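PDB 5E57: transcription regulator AmtR from Mycobacterium smegmatis, which probably binds cis-regulatory DNA as a TetR-family transcription factor concerned with nitrogen regulation. Local coordinates for residues 68-73 / 86-91; 126-131 / 148-153. One frame throughout, in Å; residues are numbered along the deposited sequence.

Interaction 1 of 2, residues 68-73 / 86-91; sequences LELAHG and HALVIY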
loop_
_atom_site.group_PDB
_atom_site.type_symbol
_atom_site.label_atom_id
_atom_site.label_comp_id
_atom_site.label_asym_id
_atom_site.label_seq_id
_atom_site.Cartn_x
_atom_site.Cartn_y
_atom_site.Cartn_z
ATOM N N LEU A 68 -14.014 -1.333 11.718
ATOM C CA LEU A 68 -15.306 -1.384 11.089
ATOM C C LEU A 68 -16.426 -1.069 12.079
ATOM O O LEU A 68 -17.405 -0.444 11.691
ATOM C CB LEU A 68 -15.501 -2.705 10.381
ATOM C CG LEU A 68 -16.626 -2.865 9.393
ATOM C CD1 LEU A 68 -16.713 -1.728 8.382
ATOM C CD2 LEU A 68 -16.410 -4.194 8.668
ATOM N N GLU A 69 -16.284 -1.465 13.341
ATOM C CA GLU A 69 -17.244 -1.066 14.355
ATOM C C GLU A 69 -17.291 0.435 14.446
ATOM O O GLU A 69 -18.386 1.030 14.383
ATOM C CB GLU A 69 -16.888 -1.660 15.709
ATOM C CG GLU A 69 -17.016 -3.182 15.700
ATOM C CD GLU A 69 -16.283 -3.793 16.907
ATOM O OE1 GLU A 69 -15.519 -3.082 17.603
ATOM O OE2 GLU A 69 -16.424 -4.977 17.171
ATOM N N LEU A 70 -16.106 1.058 14.509
ATOM C CA LEU A 70 -15.985 2.524 14.533
ATOM C C LEU A 70 -16.593 3.226 13.303
ATOM O O LEU A 70 -17.412 4.157 13.420
ATOM C CB LEU A 70 -14.531 2.954 14.704
ATOM C CG LEU A 70 -14.319 4.453 14.728
ATOM C CD1 LEU A 70 -15.171 5.132 15.824
ATOM C CD2 LEU A 70 -12.851 4.827 14.947
ATOM N N ALA A 71 -16.238 2.736 12.143
ATOM C CA ALA A 71 -16.709 3.316 10.905
ATOM C C ALA A 71 -18.207 3.239 10.836
ATOM O O ALA A 71 -18.840 4.193 10.372
ATOM C CB ALA A 71 -16.163 2.565 9.727
ATOM N N HIS A 72 -18.760 2.092 11.219
ATOM C CA HIS A 72 -20.229 1.947 11.174
ATOM C C HIS A 72 -20.931 2.918 12.060
ATOM O O HIS A 72 -21.885 3.521 11.646
ATOM C CB HIS A 72 -20.645 0.492 11.473
ATOM C CG HIS A 72 -20.601 -0.404 10.265
ATOM N ND1 HIS A 72 -20.309 -1.749 10.343
ATOM C CD2 HIS A 72 -20.775 -0.141 8.945
ATOM C CE1 HIS A 72 -20.372 -2.288 9.130
ATOM N NE2 HIS A 72 -20.606 -1.323 8.265
ATOM N N GLY A 73 -20.459 3.097 13.294
ATOM C CA GLY A 73 -21.005 4.101 14.198
ATOM C C GLY A 73 -20.920 5.534 13.700
ATOM O O GLY A 73 -21.835 6.322 13.886
ATOM N N HIS A 86 -11.543 11.950 9.876
ATOM C CA HIS A 86 -10.329 12.110 10.653
ATOM C C HIS A 86 -10.191 11.140 11.792
ATOM O O HIS A 86 -9.136 10.531 11.940
ATOM C CB HIS A 86 -10.110 13.527 11.141
ATOM C CG HIS A 86 -8.685 13.793 11.532
ATOM N ND1 HIS A 86 -8.257 13.740 12.840
ATOM C CD2 HIS A 86 -7.589 14.033 10.790
ATOM C CE1 HIS A 86 -6.949 13.962 12.884
ATOM N NE2 HIS A 86 -6.531 14.168 11.658
ATOM N N ALA A 87 -11.244 10.963 12.589
ATOM C CA ALA A 87 -11.168 10.152 13.748
ATOM C C ALA A 87 -10.997 8.681 13.283
ATOM O O ALA A 87 -10.246 7.934 13.904
ATOM C CB ALA A 87 -12.421 10.264 14.587
ATOM N N LEU A 88 -11.701 8.274 12.225
ATOM C CA LEU A 88 -11.538 6.907 11.763
ATOM C C LEU A 88 -10.071 6.656 11.319
ATOM O O LEU A 88 -9.514 5.623 11.627
ATOM C CB LEU A 88 -12.492 6.630 10.599
ATOM C CG LEU A 88 -12.392 5.269 9.890
ATOM C CD1 LEU A 88 -12.558 4.116 10.842
ATOM C CD2 LEU A 88 -13.449 5.221 8.780
ATOM N N VAL A 89 -9.497 7.603 10.590
ATOM C CA VAL A 89 -8.140 7.445 10.034
ATOM C C VAL A 89 -7.157 7.299 11.206
ATOM O O VAL A 89 -6.317 6.384 11.236
ATOM C CB VAL A 89 -7.787 8.679 9.187
ATOM C CG1 VAL A 89 -6.355 8.693 8.789
ATOM C CG2 VAL A 89 -8.597 8.695 7.896
ATOM N N ILE A 90 -7.285 8.138 12.232
ATOM C CA ILE A 90 -6.312 8.026 13.326
ATOM C C ILE A 90 -6.460 6.666 13.967
ATOM O O ILE A 90 -5.500 5.958 14.139
ATOM C CB ILE A 90 -6.497 9.098 14.374
ATOM C CG1 ILE A 90 -6.278 10.464 13.745
ATOM C CG2 ILE A 90 -5.600 8.868 15.604
ATOM C CD1 ILE A 90 -5.022 10.678 12.942
ATOM N N TYR A 91 -7.685 6.260 14.245
ATOM C CA TYR A 91 -7.914 5.047 14.964
ATOM C C TYR A 91 -7.416 3.910 14.191
ATOM O O TYR A 91 -6.753 3.002 14.729
ATOM C CB TYR A 91 -9.416 4.864 15.245
ATOM C CG TYR A 91 -9.761 3.594 15.978
ATOM C CD1 TYR A 91 -9.661 3.524 17.384
ATOM C CD2 TYR A 91 -10.170 2.465 15.305
ATOM C CE1 TYR A 91 -9.982 2.365 18.076
ATOM C CE2 TYR A 91 -10.558 1.296 16.004
ATOM C CZ TYR A 91 -10.460 1.241 17.396
ATOM O OH TYR A 91 -10.799 0.113 18.131
#
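Ala87 meets Leu70 through its backbone: its carbonyl O lies 4.2 Å from Leu70 CD2, a loose approach at the margin of the contact. One residue on, Leu88 sends its branched end across to helix 65-75. CG stands anti to the backbone N (chi1 175°), which carries the two methyls over to Ala71, where Leu88 CD2 comes to 3.9 Å from Ala71 CB. The backbones are closest here as well, with Ala71 CA and Leu88 CA 6.4 Å apart. Leu88 CD1 also lies 4.2 Å from Leu70 CD2, while Leu74 and Tyr131 pack on Leu88. Tyr91, one turn further, takes the tightest contact: its CB is 3.4 Å from Leu70 CD2, and the same methyl sits 3.5 Å from Tyr91 CG, touching the root of the ring obliquely. Leu70 CD2 thus wedges between successive turns of helix 82-98, reaching Leu88 and Tyr91 at once. The segment axes approach to 10.0 Å at 177°, an almost exactly antiparallel pair joined by the short connection between the two helices. Side chain meets side chain only through carbon, and no hydrogen bond joins the segments, consistent with cohesion by fit of methyls and tyrosine root rather than directional bonds.

Interaction 2 of 2, residues 126-131 / 148-153; sequences ELRSAY and ADDLPF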
loop_
_atom_site.group_PDB
_atom_site.type_symbol
_atom_site.label_atom_id
_atom_site.label_comp_id
_atom_site.label_asym_id
_atom_site.label_seq_id
_atom_site.Cartn_x
_atom_site.Cartn_y
_atom_site.Cartn_z
ATOM N N GLU A 126 -16.407 -3.456 2.933
ATOM C CA GLU A 126 -17.326 -2.588 3.728
ATOM C C GLU A 126 -16.584 -1.480 4.476
ATOM O O GLU A 126 -17.073 -0.338 4.642
ATOM C CB GLU A 126 -18.034 -3.411 4.820
ATOM C CG GLU A 126 -19.402 -3.924 4.484
ATOM C CD GLU A 126 -19.942 -4.894 5.557
ATOM O OE1 GLU A 126 -19.872 -4.606 6.781
ATOM O OE2 GLU A 126 -20.432 -5.966 5.168
ATOM N N LEU A 127 -15.385 -1.796 4.945
ATOM C CA LEU A 127 -14.581 -0.746 5.574
ATOM C C LEU A 127 -14.238 0.297 4.551
ATOM O O LEU A 127 -14.384 1.560 4.779
ATOM C CB LEU A 127 -13.313 -1.320 6.170
ATOM C CG LEU A 127 -12.469 -0.329 6.942
ATOM C CD1 LEU A 127 -13.239 0.401 8.027
ATOM C CD2 LEU A 127 -11.248 -1.027 7.512
ATOM N N ARG A 128 -13.796 -0.226 3.400
ATOM C CA ARG A 128 -13.455 0.636 2.276
ATOM C C ARG A 128 -14.624 1.501 1.849
ATOM O O ARG A 128 -14.466 2.708 1.558
ATOM C CB ARG A 128 -12.905 -0.183 1.113
ATOM C CG ARG A 128 -12.566 0.598 -0.132
ATOM C CD ARG A 128 -12.171 -0.277 -1.292
ATOM N NE ARG A 128 -11.801 0.487 -2.479
ATOM C CZ ARG A 128 -11.770 -0.021 -3.728
ATOM N NH1 ARG A 128 -11.993 -1.285 -3.954
ATOM N NH2 ARG A 128 -11.372 0.703 -4.735
ATOM N N SER A 129 -15.802 0.895 1.840
ATOM C CA SER A 129 -16.994 1.597 1.406
ATOM C C SER A 129 -17.371 2.644 2.455
ATOM O O SER A 129 -17.859 3.754 2.100
ATOM C CB SER A 129 -18.127 0.575 1.156
ATOM O OG SER A 129 -19.358 1.247 0.986
ATOM N N ALA A 130 -17.129 2.351 3.748
ATOM C CA ALA A 130 -17.423 3.323 4.738
ATOM C C ALA A 130 -16.532 4.527 4.581
ATOM O O ALA A 130 -16.965 5.654 4.720
ATOM C CB ALA A 130 -17.288 2.745 6.121
ATOM N N TYR A 131 -15.250 4.304 4.354
ATOM C CA TYR A 131 -14.338 5.402 4.132
ATOM C C TYR A 131 -14.766 6.242 2.979
ATOM O O TYR A 131 -14.724 7.467 3.043
ATOM C CB TYR A 131 -12.904 4.879 3.846
ATOM C CG TYR A 131 -12.009 4.666 5.063
ATOM C CD1 TYR A 131 -11.249 5.694 5.567
ATOM C CD2 TYR A 131 -11.832 3.398 5.629
ATOM C CE1 TYR A 131 -10.381 5.504 6.631
ATOM C CE2 TYR A 131 -10.971 3.210 6.686
ATOM C CZ TYR A 131 -10.248 4.270 7.191
ATOM O OH TYR A 131 -9.378 4.054 8.281
ATOM N N ALA A 148 -11.168 11.807 -5.594
ATOM C CA ALA A 148 -10.218 11.412 -4.588
ATOM C C ALA A 148 -10.802 10.525 -3.503
ATOM O O ALA A 148 -10.128 10.238 -2.520
ATOM C CB ALA A 148 -9.623 12.664 -3.941
ATOM N N ASP A 149 -12.062 10.133 -3.599
ATOM C CA ASP A 149 -12.718 9.568 -2.451
ATOM C C ASP A 149 -12.193 8.245 -1.931
ATOM O O ASP A 149 -12.534 7.893 -0.837
ATOM C CB ASP A 149 -14.247 9.580 -2.616
ATOM C CG ASP A 149 -14.765 8.675 -3.698
ATOM O OD1 ASP A 149 -13.999 7.934 -4.363
ATOM O OD2 ASP A 149 -15.989 8.744 -3.870
ATOM N N ASP A 150 -11.388 7.503 -2.691
ATOM C CA ASP A 150 -10.704 6.236 -2.196
ATOM C C ASP A 150 -9.372 6.486 -1.507
ATOM O O ASP A 150 -8.864 5.585 -0.798
ATOM C CB ASP A 150 -10.470 5.255 -3.355
ATOM C CG ASP A 150 -10.356 3.803 -2.910
ATOM O OD1 ASP A 150 -11.134 3.246 -2.065
ATOM O OD2 ASP A 150 -9.524 3.130 -3.499
ATOM N N LEU A 151 -8.829 7.708 -1.641
ATOM C CA LEU A 151 -7.487 7.954 -1.230
ATOM C C LEU A 151 -7.290 7.950 0.289
ATOM O O LEU A 151 -6.264 7.476 0.746
ATOM C CB LEU A 151 -6.911 9.187 -1.896
ATOM C CG LEU A 151 -6.942 9.086 -3.440
ATOM C CD1 LEU A 151 -6.325 10.337 -3.985
ATOM C CD2 LEU A 151 -6.217 7.867 -3.987
ATOM N N PRO A 152 -8.289 8.332 1.079
ATOM C CA PRO A 152 -8.005 8.234 2.528
ATOM C C PRO A 152 -7.853 6.811 2.997
ATOM O O PRO A 152 -6.971 6.505 3.860
ATOM C CB PRO A 152 -9.246 8.849 3.167
ATOM C CG PRO A 152 -9.630 9.880 2.198
ATOM C CD PRO A 152 -9.452 9.200 0.849
ATOM N N PHE A 153 -8.639 5.918 2.387
ATOM C CA PHE A 153 -8.457 4.461 2.662
ATOM C C PHE A 153 -7.072 4.015 2.266
ATOM O O PHE A 153 -6.402 3.321 3.023
ATOM C CB PHE A 153 -9.524 3.646 1.952
ATOM C CG PHE A 153 -9.379 2.165 2.081
ATOM C CD1 PHE A 153 -9.652 1.531 3.240
ATOM C CD2 PHE A 153 -9.093 1.378 0.947
ATOM C CE1 PHE A 153 -9.581 0.133 3.327
ATOM C CE2 PHE A 153 -9.012 0.009 1.031
ATOM C CZ PHE A 153 -9.256 -0.617 2.224
HETATM O O HOH W 1 -12.419 4.065 0.285
#
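Arg128 and Phe153 cross at about a right angle, the arginine's aliphatic root lying on the ring: Arg128 CB stands 3.8 Å from the Phe153 ring centroid and 11° off its normal, a CH-pi contact over the centre of the face. From CG to NE the arginine chain is extended, and this carries the guanidinium past the ring to Asp150. There it grips the carboxylate side-on with two nitrogens. The NE bond to Asp150 OD1 (2.9 Å) is nearly straight at 178°, lies in the guanidinium plane and uses the syn side of the oxygen; the longer bond from Arg128 NH2 to Asp150 OD2 (3.3 Å) arrives from above the carboxylate plane. A water donates to both Asp150 OD1 and Arg128 O, tying the same carboxylate to the helix backbone. Tyr131 meets Phe153 obliquely, ring planes 57° apart, with Tyr131 CD2 3.7 Å from Phe153 CD1; its hydroxyl bonds to Asp92. Arg128 NH2 also forms a salt bridge with Asp166 of the second subunit, and Asp150 has a second partner in Arg154. The arrangement joins helix 118-142 to the type I turn Ala148-Leu151 and helix 151-165 at the subunit interface, within the all-helical ligand-binding domain characteristic of TetR-family dimers.

Overall arrangement
Helix 118-142 connects the two contacts. Its residues 126-131 face 148-153 in interaction 2 and also cover interaction 1, where Tyr131 CZ lies 3.6 Å from Leu88 CG and Ala130 CB lies 3.8 Å from Ala71 CB. The centres are 11 Å apart, and along the chain interaction 1 closes before interaction 2 opens. Interaction 1 is a buried, apolar pairing of two helices that no other chain of the assembly touches. Interaction 2 is partly buried and buries more surface, 338 against 199 Å²; it combines aromatic packing with a salt bridge and a water bridge, and its charged side extends to the second subunit.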